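PDB 2Q18: 2-keto-3-deoxy-D-arabinonate dehydratase from Sulfolobus solfataricus, which catalyses the magnesium-dependent dehydration of 2-dehydro-3-deoxy-D-arabinonate to 2,5-dioxopentanoate in a pentose oxidation pathway leading to 2-oxoglutarate. Local coordinates for residues Val107-Ile115 against Arg230-Leu240; Phe116-His127 against Lys182-Pro192. All coordinates share one frame; numbering follows the deposited sequence.

Interaction 1: Val107-Ile115 against Arg230-Leu240; sequences VYDAVRPEI and RRKIEEQIQYL
P113 sets its CD over the face of the Y239 ring in the close-packed half of this contact, 3.5 Å from the ring centroid, a CH-pi contact. Another corner of the same proline, CB, rests over the guanidinium face of R231, 3.8 Å from R231 NE. R231 doubles back through bends at chi2 (79°) and chi3 (77°), which brings its guanidinium up to the carbonyls of the turn that follows helix 103-109. There R231 NH1 donates to A110 O at 2.9 Å, with a weaker bond from NH2, while R231 NH2 forms a salt bridge with E235 OE2 at 2.8 Å, met on the syn side. The result illustrates how a single arginine can tie a helix exit to the start of another helix, here 233-241, within the FAH fold. Deeper in, I115 CG2 reaches L240 CD1 at 4.1 Å, and both side chains also pack on W77 of strand 76-80. R112 brings NH2 to the edge of the Y239 ring, its guanidinium nearly perpendicular to it, and forms a salt bridge with D136 of the second subunit. The solvent side is built differently. R230, exposed and extended, lays its guanidinium over the Y108 ring, centres 3.9 Å apart and planes at 20°, a cation-pi stack, and NH1 of R230 also donates to Y108 O at 2.8 Å.

Interaction 2: Phe116-His127 against Lys182-Pro192; sequences FFKATPNRCVGH and KIYAGCCAFGP. With PO4 (phosphate ion), chain B.
With CG anti to the backbone N (chi1 172°) and a bend at chi2 (60°), K118 curls its amine round to the 182-192 segment. NZ of K118 donates to K182 O at 2.7 Å, in the carbonyl plane and on a lone pair, and to C187 O at 2.8 Å from above that carbonyl's plane; a salt bridge to D164 adds a third partner. With an alanine here, both carbonyls would probably lose this donor, and D164, a magnesium ligand, one of its lysine mates. The substrate-binding K182, bent at chi2, runs across F116, its CD 3.8 Å from CE1 of that ring. K182 NZ donates a hydrogen bond to phosphate O1 at 3.0 Å and forms salt bridges with D164 and E143, so the ion, probably from the crystallisation liquor, appears to lie in the substrate-binding region. C124 SG meets C188 SG at 3.7 Å in van der Waals contact, and R123 reaches E75 and N244 of the second subunit. A short parallel pairing follows: V125 N donates to C188 O at 2.8 Å and F190 N to V125 O at 3.2 Å. Strand 124-125 flanks strand 188-195, which pairs antiparallel with strand 156-167; strand 114-119 lies against 76-80.

How the interactions relate
Interactions 1 and 2 show how one strand can serve two regions of a fold. Their centres lie about 21 Å apart, yet the segments 107-115 and 116-127 are consecutive, and strand 114-119 runs from one contact into the other. Along the chain both partners of interaction 2 fall between those of interaction 1, with 182-192 preceding 230-240. Interaction 1 lies about 18 Å from the centre of the chain and is partly buried, whereas interaction 2, about 8 Å from it, is buried. Strand 76-80, antiparallel to 114-119, borders both. Each also touches the second subunit, so this stretch of chain links the substrate- and metal-binding region with a subunit interface of the homotetramer.

Interaction 1: Val107-Ile115 against Arg230-Leu240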
loop_
_atom_site.group_PDB
_atom_site.type_symbol
_atom_site.label_atom_id
_atom_site.label_comp_id
_atom_site.label_asym_id
_atom_site.label_seq_id
_atom_site.Cartn_x
_atom_site.Cartn_y
_atom_site.Cartn_z
ATOM N N VAL A 107 8.453 8.523 45.644
ATOM C CA VAL A 107 8.385 9.140 44.310
ATOM C C VAL A 107 7.910 10.590 44.396
ATOM O O VAL A 107 8.411 11.460 43.680
ATOM C CB VAL A 107 7.474 8.344 43.329
ATOM C CG1 VAL A 107 7.396 9.037 41.976
ATOM C CG2 VAL A 107 7.988 6.934 43.140
ATOM N N TYR A 108 6.945 10.839 45.280
ATOM C CA TYR A 108 6.430 12.186 45.517
ATOM C C TYR A 108 7.547 13.163 45.902
ATOM O O TYR A 108 7.568 14.302 45.432
ATOM C CB TYR A 108 5.347 12.151 46.602
ATOM C CG TYR A 108 4.650 13.473 46.824
ATOM C CD1 TYR A 108 5.048 14.328 47.854
ATOM C CD2 TYR A 108 3.590 13.871 46.006
ATOM C CE1 TYR A 108 4.412 15.544 48.064
ATOM C CE2 TYR A 108 2.948 15.089 46.208
ATOM C CZ TYR A 108 3.363 15.917 47.238
ATOM O OH TYR A 108 2.730 17.119 47.446
ATOM N N ASP A 109 8.475 12.700 46.738
ATOM C CA ASP A 109 9.575 13.530 47.241
ATOM C C ASP A 109 10.848 13.473 46.384
ATOM O O ASP A 109 11.780 14.249 46.611
ATOM C CB ASP A 109 9.912 13.141 48.687
ATOM C CG ASP A 109 8.770 13.416 49.656
ATOM O OD1 ASP A 109 8.071 14.442 49.501
ATOM O OD2 ASP A 109 8.581 12.605 50.585
ATOM N N ALA A 110 10.883 12.563 45.409
ATOM C CA ALA A 110 12.088 12.322 44.611
ATOM C C ALA A 110 12.185 13.232 43.391
ATOM O O ALA A 110 11.181 13.781 42.939
ATOM C CB ALA A 110 12.159 10.862 44.192
ATOM N N VAL A 111 13.397 13.393 42.862
ATOM C CA VAL A 111 13.593 14.173 41.636
ATOM C C VAL A 111 12.966 13.468 40.424
ATOM O O VAL A 111 12.437 14.126 39.531
ATOM C CB VAL A 111 15.096 14.536 41.359
ATOM C CG1 VAL A 111 15.682 15.372 42.507
ATOM C CG2 VAL A 111 15.943 13.296 41.116
ATOM N N ARG A 112 13.023 12.137 40.419
ATOM C CA ARG A 112 12.518 11.325 39.308
ATOM C C ARG A 112 11.036 10.980 39.487
ATOM O O ARG A 112 10.672 10.291 40.444
ATOM C CB ARG A 112 13.341 10.037 39.152
ATOM C CG ARG A 112 12.912 9.166 37.961
ATOM C CD ARG A 112 13.720 7.876 37.856
ATOM N NE ARG A 112 15.151 8.140 37.689
ATOM C CZ ARG A 112 15.752 8.395 36.529
ATOM N NH1 ARG A 112 17.060 8.624 36.504
ATOM N NH2 ARG A 112 15.060 8.419 35.396
ATOM N N PRO A 113 10.182 11.449 38.560
ATOM C CA PRO A 113 8.757 11.120 38.602
ATOM C C PRO A 113 8.488 9.685 38.151
ATOM O O PRO A 113 9.362 9.046 37.557
ATOM C CB PRO A 113 8.144 12.109 37.606
ATOM C CG PRO A 113 9.228 12.352 36.613
ATOM C CD PRO A 113 10.510 12.324 37.417
ATOM N N GLU A 114 7.288 9.185 38.440
ATOM C CA GLU A 114 6.864 7.888 37.936
ATOM C C GLU A 114 6.404 8.020 36.486
ATOM O O GLU A 114 5.599 8.894 36.160
ATOM C CB GLU A 114 5.735 7.316 38.790
ATOM C CG GLU A 114 5.288 5.923 38.358
ATOM C CD GLU A 114 3.924 5.547 38.893
ATOM O OE1 GLU A 114 3.112 6.456 39.152
ATOM O OE2 GLU A 114 3.667 4.339 39.051
ATOM N N ILE A 115 6.937 7.155 35.626
ATOM C CA ILE A 115 6.540 7.074 34.216
ATOM C C ILE A 115 6.317 5.600 33.894
ATOM O O ILE A 115 7.185 4.769 34.167
ATOM C CB ILE A 115 7.649 7.642 33.273
ATOM C CG1 ILE A 115 7.877 9.150 33.492
ATOM C CG2 ILE A 115 7.360 7.325 31.795
ATOM C CD1 ILE A 115 6.720 10.064 33.086
ATOM N N ARG A 230 1.419 19.135 41.108
ATOM C CA ARG A 230 2.700 19.554 41.667
ATOM C C ARG A 230 3.844 19.191 40.719
ATOM O O ARG A 230 4.753 19.992 40.493
ATOM C CB ARG A 230 2.895 18.916 43.045
ATOM C CG ARG A 230 4.184 19.298 43.752
ATOM C CD ARG A 230 4.202 18.735 45.162
ATOM N NE ARG A 230 5.557 18.562 45.686
ATOM C CZ ARG A 230 6.301 17.471 45.513
ATOM N NH1 ARG A 230 5.839 16.439 44.814
ATOM N NH2 ARG A 230 7.519 17.413 46.036
ATOM N N ARG A 231 3.787 17.982 40.168
ATOM C CA ARG A 231 4.742 17.540 39.163
ATOM C C ARG A 231 4.276 18.009 37.785
ATOM O O ARG A 231 3.331 17.454 37.219
ATOM C CB ARG A 231 4.878 16.017 39.204
ATOM C CG ARG A 231 6.088 15.481 38.467
ATOM C CD ARG A 231 7.354 15.631 39.290
ATOM N NE ARG A 231 7.448 14.631 40.350
ATOM C CZ ARG A 231 8.590 14.236 40.901
ATOM N NH1 ARG A 231 8.581 13.315 41.857
ATOM N NH2 ARG A 231 9.742 14.753 40.488
ATOM N N LYS A 232 4.939 19.034 37.255
ATOM C CA LYS A 232 4.512 19.670 36.007
ATOM C C LYS A 232 4.687 18.778 34.770
ATOM O O LYS A 232 5.514 17.862 34.761
ATOM C CB LYS A 232 5.188 21.037 35.827
ATOM C CG LYS A 232 6.689 20.993 35.532
ATOM C CD LYS A 232 7.400 22.258 36.027
ATOM C CE LYS A 232 7.008 23.499 35.225
ATOM N NZ LYS A 232 7.865 24.672 35.558
ATOM N N ILE A 233 3.897 19.063 33.738
ATOM C CA ILE A 233 3.846 18.254 32.518
ATOM C C ILE A 233 5.187 18.250 31.775
ATOM O O ILE A 233 5.649 17.198 31.332
ATOM C CB ILE A 233 2.694 18.717 31.585
ATOM C CG1 ILE A 233 1.347 18.583 32.310
ATOM C CG2 ILE A 233 2.703 17.927 30.271
ATOM C CD1 ILE A 233 0.205 19.339 31.658
ATOM N N GLU A 234 5.793 19.430 31.653
ATOM C CA GLU A 234 7.126 19.609 31.065
ATOM C C GLU A 234 8.142 18.610 31.632
ATOM O O GLU A 234 8.894 17.992 30.881
ATOM C CB GLU A 234 7.594 21.054 31.287
ATOM C CG GLU A 234 9.041 21.362 30.899
ATOM C CD GLU A 234 9.492 22.762 31.337
ATOM O OE1 GLU A 234 9.002 23.268 32.376
ATOM O OE2 GLU A 234 10.350 23.355 30.642
ATOM N N GLU A 235 8.137 18.443 32.953
ATOM C CA GLU A 235 9.036 17.509 33.623
ATOM C C GLU A 235 8.669 16.057 33.318
ATOM O O GLU A 235 9.552 15.209 33.150
ATOM C CB GLU A 235 9.032 17.749 35.135
ATOM C CG GLU A 235 10.073 16.935 35.900
ATOM C CD GLU A 235 9.995 17.124 37.409
ATOM O OE1 GLU A 235 9.499 18.179 37.870
ATOM O OE2 GLU A 235 10.433 16.210 38.140
ATOM N N GLN A 236 7.367 15.774 33.252
ATOM C CA GLN A 236 6.897 14.433 32.910
ATOM C C GLN A 236 7.372 14.053 31.507
ATOM O O GLN A 236 7.849 12.938 31.294
ATOM C CB GLN A 236 5.372 14.337 32.994
ATOM C CG GLN A 236 4.784 14.657 34.372
ATOM C CD GLN A 236 3.275 14.461 34.418
ATOM O OE1 GLN A 236 2.679 13.912 33.489
ATOM N NE2 GLN A 236 2.654 14.902 35.504
ATOM N N ILE A 237 7.243 14.989 30.568
ATOM C CA ILE A 237 7.691 14.784 29.188
ATOM C C ILE A 237 9.207 14.557 29.134
ATOM O O ILE A 237 9.670 13.638 28.455
ATOM C CB ILE A 237 7.287 15.957 28.258
ATOM C CG1 ILE A 237 5.759 16.101 28.198
ATOM C CG2 ILE A 237 7.863 15.755 26.850
ATOM C CD1 ILE A 237 5.279 17.358 27.490
ATOM N N GLN A 238 9.959 15.384 29.865
ATOM C CA GLN A 238 11.420 15.249 29.968
ATOM C C GLN A 238 11.847 13.816 30.302
ATOM O O GLN A 238 12.680 13.239 29.612
ATOM C CB GLN A 238 11.985 16.239 31.003
ATOM C CG GLN A 238 13.486 16.088 31.281
ATOM C CD GLN A 238 13.998 16.937 32.452
ATOM O OE1 GLN A 238 15.182 16.890 32.781
ATOM N NE2 GLN A 238 13.113 17.709 33.078
ATOM N N TYR A 239 11.264 13.244 31.351
ATOM C CA TYR A 239 11.624 11.891 31.777
ATOM C C TYR A 239 11.062 10.795 30.865
ATOM O O TYR A 239 11.649 9.715 30.760
ATOM C CB TYR A 239 11.239 11.655 33.242
ATOM C CG TYR A 239 12.205 12.299 34.218
ATOM C CD1 TYR A 239 12.110 13.656 34.535
ATOM C CD2 TYR A 239 13.227 11.554 34.807
ATOM C CE1 TYR A 239 13.007 14.252 35.426
ATOM C CE2 TYR A 239 14.130 12.140 35.698
ATOM C CZ TYR A 239 14.013 13.486 36.001
ATOM O OH TYR A 239 14.904 14.065 36.876
ATOM N N LEU A 240 9.936 11.079 30.211
ATOM C CA LEU A 240 9.356 10.154 29.234
ATOM C C LEU A 240 10.291 9.928 28.043
ATOM O O LEU A 240 10.551 8.785 27.663
ATOM C CB LEU A 240 7.990 10.655 28.736
ATOM C CG LEU A 240 7.384 9.918 27.527
ATOM C CD1 LEU A 240 7.165 8.441 27.834
ATOM C CD2 LEU A 240 6.086 10.569 27.058
#

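Interaction 2: Phe116-His127 against Lys182-Pro192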
loop_
_atom_site.group_PDB
_atom_site.type_symbol
_atom_site.label_atom_id
_atom_site.label_comp_id
_atom_site.label_asym_id
_atom_site.label_seq_id
_atom_site.Cartn_x
_atom_site.Cartn_y
_atom_site.Cartn_z
ATOM N N PHE A 116 5.154 5.272 33.332
ATOM C CA PHE A 116 4.859 3.887 32.952
ATOM C C PHE A 116 4.218 3.800 31.567
ATOM O O PHE A 116 3.606 4.757 31.103
ATOM C CB PHE A 116 3.980 3.196 34.011
ATOM C CG PHE A 116 2.661 3.888 34.264
ATOM C CD1 PHE A 116 1.523 3.540 33.535
ATOM C CD2 PHE A 116 2.554 4.877 35.240
ATOM C CE1 PHE A 116 0.302 4.179 33.764
ATOM C CE2 PHE A 116 1.334 5.524 35.478
ATOM C CZ PHE A 116 0.208 5.173 34.738
ATOM N N PHE A 117 4.373 2.656 30.910
ATOM C CA PHE A 117 3.690 2.399 29.646
ATOM C C PHE A 117 2.249 1.993 29.951
ATOM O O PHE A 117 2.011 1.098 30.766
ATOM C CB PHE A 117 4.401 1.293 28.855
ATOM C CG PHE A 117 3.826 1.061 27.477
ATOM C CD1 PHE A 117 2.907 0.037 27.253
ATOM C CD2 PHE A 117 4.204 1.866 26.405
ATOM C CE1 PHE A 117 2.370 -0.183 25.977
ATOM C CE2 PHE A 117 3.675 1.659 25.129
ATOM C CZ PHE A 117 2.755 0.632 24.915
ATOM N N LYS A 118 1.298 2.641 29.284
ATOM C CA LYS A 118 -0.122 2.445 29.580
ATOM C C LYS A 118 -0.854 1.587 28.547
ATOM O O LYS A 118 -1.526 0.620 28.912
ATOM C CB LYS A 118 -0.824 3.798 29.767
ATOM C CG LYS A 118 -2.357 3.729 29.903
ATOM C CD LYS A 118 -2.800 2.880 31.099
ATOM C CE LYS A 118 -4.309 2.675 31.085
ATOM N NZ LYS A 118 -4.768 1.835 32.243
ATOM N N ALA A 119 -0.735 1.939 27.267
ATOM C CA ALA A 119 -1.489 1.243 26.238
ATOM C C ALA A 119 -0.906 1.368 24.839
ATOM O O ALA A 119 -0.202 2.327 24.516
ATOM C CB ALA A 119 -2.965 1.726 26.238
ATOM N N THR A 120 -1.212 0.364 24.024
ATOM C CA THR A 120 -1.100 0.444 22.574
ATOM C C THR A 120 -2.458 0.960 22.067
ATOM O O THR A 120 -3.440 0.917 22.819
ATOM C CB THR A 120 -0.806 -0.945 21.988
ATOM O OG1 THR A 120 -1.758 -1.889 22.510
ATOM C CG2 THR A 120 0.618 -1.391 22.358
ATOM N N PRO A 121 -2.525 1.459 20.809
ATOM C CA PRO A 121 -3.787 2.020 20.302
ATOM C C PRO A 121 -4.990 1.055 20.345
ATOM O O PRO A 121 -6.115 1.494 20.594
ATOM C CB PRO A 121 -3.453 2.424 18.851
ATOM C CG PRO A 121 -2.180 1.700 18.512
ATOM C CD PRO A 121 -1.442 1.555 19.810
ATOM N N ASN A 122 -4.753 -0.234 20.111
ATOM C CA ASN A 122 -5.819 -1.233 20.116
ATOM C C ASN A 122 -6.363 -1.556 21.516
ATOM O O ASN A 122 -7.417 -2.176 21.642
ATOM C CB ASN A 122 -5.357 -2.521 19.425
ATOM C CG ASN A 122 -4.223 -3.209 20.172
ATOM O OD1 ASN A 122 -3.185 -2.600 20.443
ATOM N ND2 ASN A 122 -4.413 -4.482 20.499
ATOM N N ARG A 123 -5.630 -1.161 22.556
ATOM C CA ARG A 123 -6.086 -1.331 23.936
ATOM C C ARG A 123 -6.848 -0.098 24.436
ATOM O O ARG A 123 -7.360 -0.094 25.556
ATOM C CB ARG A 123 -4.908 -1.650 24.867
ATOM C CG ARG A 123 -4.306 -3.050 24.676
ATOM C CD ARG A 123 -3.166 -3.282 25.664
ATOM N NE ARG A 123 -2.599 -4.630 25.579
ATOM C CZ ARG A 123 -1.610 -4.992 24.762
ATOM N NH1 ARG A 123 -1.070 -4.115 23.928
ATOM N NH2 ARG A 123 -1.168 -6.249 24.770
ATOM N N CYS A 124 -6.921 0.940 23.604
ATOM C CA CYS A 124 -7.650 2.161 23.935
ATOM C C CYS A 124 -9.039 2.166 23.308
ATOM O O CYS A 124 -9.259 1.553 22.260
ATOM C CB CYS A 124 -6.897 3.396 23.445
ATOM S SG CYS A 124 -5.234 3.578 24.105
ATOM N N VAL A 125 -9.965 2.871 23.957
ATOM C CA VAL A 125 -11.307 3.093 23.417
ATOM C C VAL A 125 -11.613 4.581 23.460
ATOM O O VAL A 125 -10.857 5.358 24.055
ATOM C CB VAL A 125 -12.400 2.285 24.183
ATOM C CG1 VAL A 125 -12.050 0.798 24.218
ATOM C CG2 VAL A 125 -12.608 2.826 25.590
ATOM N N GLY A 126 -12.704 4.978 22.814
ATOM C CA GLY A 126 -13.091 6.377 22.756
ATOM C C GLY A 126 -14.436 6.669 23.397
ATOM O O GLY A 126 -15.034 5.810 24.051
ATOM N N HIS A 127 -14.881 7.908 23.222
ATOM C CA HIS A 127 -16.186 8.377 23.672
ATOM C C HIS A 127 -17.298 7.434 23.214
ATOM O O HIS A 127 -17.393 7.100 22.031
ATOM C CB HIS A 127 -16.411 9.790 23.131
ATOM C CG HIS A 127 -17.599 10.491 23.712
ATOM N ND1 HIS A 127 -17.706 10.795 25.053
ATOM C CD2 HIS A 127 -18.718 10.981 23.125
ATOM C CE1 HIS A 127 -18.847 11.425 25.268
ATOM N NE2 HIS A 127 -19.477 11.555 24.113
ATOM N N LYS A 182 -2.639 -2.199 34.746
ATOM C CA LYS A 182 -2.731 -1.027 33.868
ATOM C C LYS A 182 -2.951 -1.340 32.389
ATOM O O LYS A 182 -3.555 -0.536 31.684
ATOM C CB LYS A 182 -1.466 -0.168 33.990
ATOM C CG LYS A 182 -1.286 0.543 35.327
ATOM C CD LYS A 182 -2.111 1.804 35.408
ATOM C CE LYS A 182 -1.821 2.559 36.691
ATOM N NZ LYS A 182 -2.677 3.776 36.789
ATOM N N ILE A 183 -2.443 -2.482 31.924
ATOM C CA ILE A 183 -2.369 -2.781 30.484
ATOM C C ILE A 183 -3.190 -4.013 30.113
ATOM O O ILE A 183 -2.823 -5.141 30.447
ATOM C CB ILE A 183 -0.891 -2.979 29.990
ATOM C CG1 ILE A 183 0.037 -1.890 30.550
ATOM C CG2 ILE A 183 -0.831 -3.010 28.450
ATOM C CD1 ILE A 183 1.540 -2.204 30.411
ATOM N N TYR A 184 -4.294 -3.782 29.404
ATOM C CA TYR A 184 -5.214 -4.842 28.982
ATOM C C TYR A 184 -6.264 -4.255 28.029
ATOM O O TYR A 184 -6.337 -3.036 27.868
ATOM C CB TYR A 184 -5.871 -5.517 30.203
ATOM C CG TYR A 184 -6.630 -4.568 31.108
ATOM C CD1 TYR A 184 -7.992 -4.333 30.913
ATOM C CD2 TYR A 184 -5.993 -3.909 32.160
ATOM C CE1 TYR A 184 -8.697 -3.455 31.732
ATOM C CE2 TYR A 184 -6.692 -3.030 32.990
ATOM C CZ TYR A 184 -8.045 -2.814 32.767
ATOM O OH TYR A 184 -8.759 -1.956 33.574
ATOM N N ALA A 185 -7.060 -5.108 27.385
ATOM C CA ALA A 185 -8.074 -4.628 26.443
ATOM C C ALA A 185 -9.082 -3.735 27.158
ATOM O O ALA A 185 -9.693 -4.150 28.143
ATOM C CB ALA A 185 -8.779 -5.795 25.757
ATOM N N GLY A 186 -9.228 -2.505 26.673
ATOM C CA GLY A 186 -10.143 -1.536 27.271
ATOM C C GLY A 186 -9.648 -0.881 28.550
ATOM O O GLY A 186 -10.451 -0.374 29.339
ATOM N N CYS A 187 -8.328 -0.865 28.751
ATOM C CA CYS A 187 -7.726 -0.308 29.971
ATOM C C CYS A 187 -7.658 1.214 29.943
ATOM O O CYS A 187 -7.280 1.853 30.934
ATOM C CB CYS A 187 -6.318 -0.863 30.163
ATOM S SG CYS A 187 -5.127 -0.307 28.892
ATOM N N CYS A 188 -8.031 1.793 28.809
ATOM C CA CYS A 188 -7.738 3.187 28.542
ATOM C C CYS A 188 -8.793 3.817 27.633
ATOM O O CYS A 188 -9.172 3.222 26.625
ATOM C CB CYS A 188 -6.360 3.254 27.865
ATOM S SG CYS A 188 -5.787 4.878 27.561
ATOM N N ALA A 189 -9.254 5.021 27.983
ATOM C CA ALA A 189 -10.201 5.764 27.149
ATOM C C ALA A 189 -9.802 7.221 27.032
ATOM O O ALA A 189 -9.288 7.797 27.986
ATOM C CB ALA A 189 -11.611 5.662 27.713
ATOM N N PHE A 190 -10.049 7.827 25.872
ATOM C CA PHE A 190 -9.734 9.245 25.696
ATOM C C PHE A 190 -10.597 9.951 24.660
ATOM O O PHE A 190 -11.158 9.325 23.765
ATOM C CB PHE A 190 -8.231 9.465 25.414
ATOM C CG PHE A 190 -7.787 9.027 24.041
ATOM C CD1 PHE A 190 -7.687 9.951 23.003
ATOM C CD2 PHE A 190 -7.450 7.702 23.796
ATOM C CE1 PHE A 190 -7.268 9.551 21.727
ATOM C CE2 PHE A 190 -7.035 7.294 22.525
ATOM C CZ PHE A 190 -6.947 8.222 21.493
ATOM N N GLY A 191 -10.674 11.271 24.792
ATOM C CA GLY A 191 -11.499 12.099 23.932
ATOM C C GLY A 191 -12.405 12.999 24.756
ATOM O O GLY A 191 -12.061 13.350 25.888
ATOM N N PRO A 192 -13.576 13.377 24.203
ATOM C CA PRO A 192 -14.066 13.011 22.867
ATOM C C PRO A 192 -13.351 13.768 21.748
ATOM O O PRO A 192 -13.510 13.430 20.572
ATOM C CB PRO A 192 -15.553 13.394 22.908
ATOM C CG PRO A 192 -15.671 14.414 23.983
ATOM C CD PRO A 192 -14.530 14.229 24.941
HETATM P P PO4 B . 0.107 4.767 39.751
HETATM O O1 PO4 B . -1.320 4.703 39.260
HETATM O O2 PO4 B . 0.969 3.893 38.884
HETATM O O3 PO4 B . 0.563 6.199 39.685
HETATM O O4 PO4 B . 0.192 4.292 41.179
HETATM O O HOH W 1 -9.263 -2.592 23.597
HETATM O O HOH W 2 -13.158 9.779 21.902
#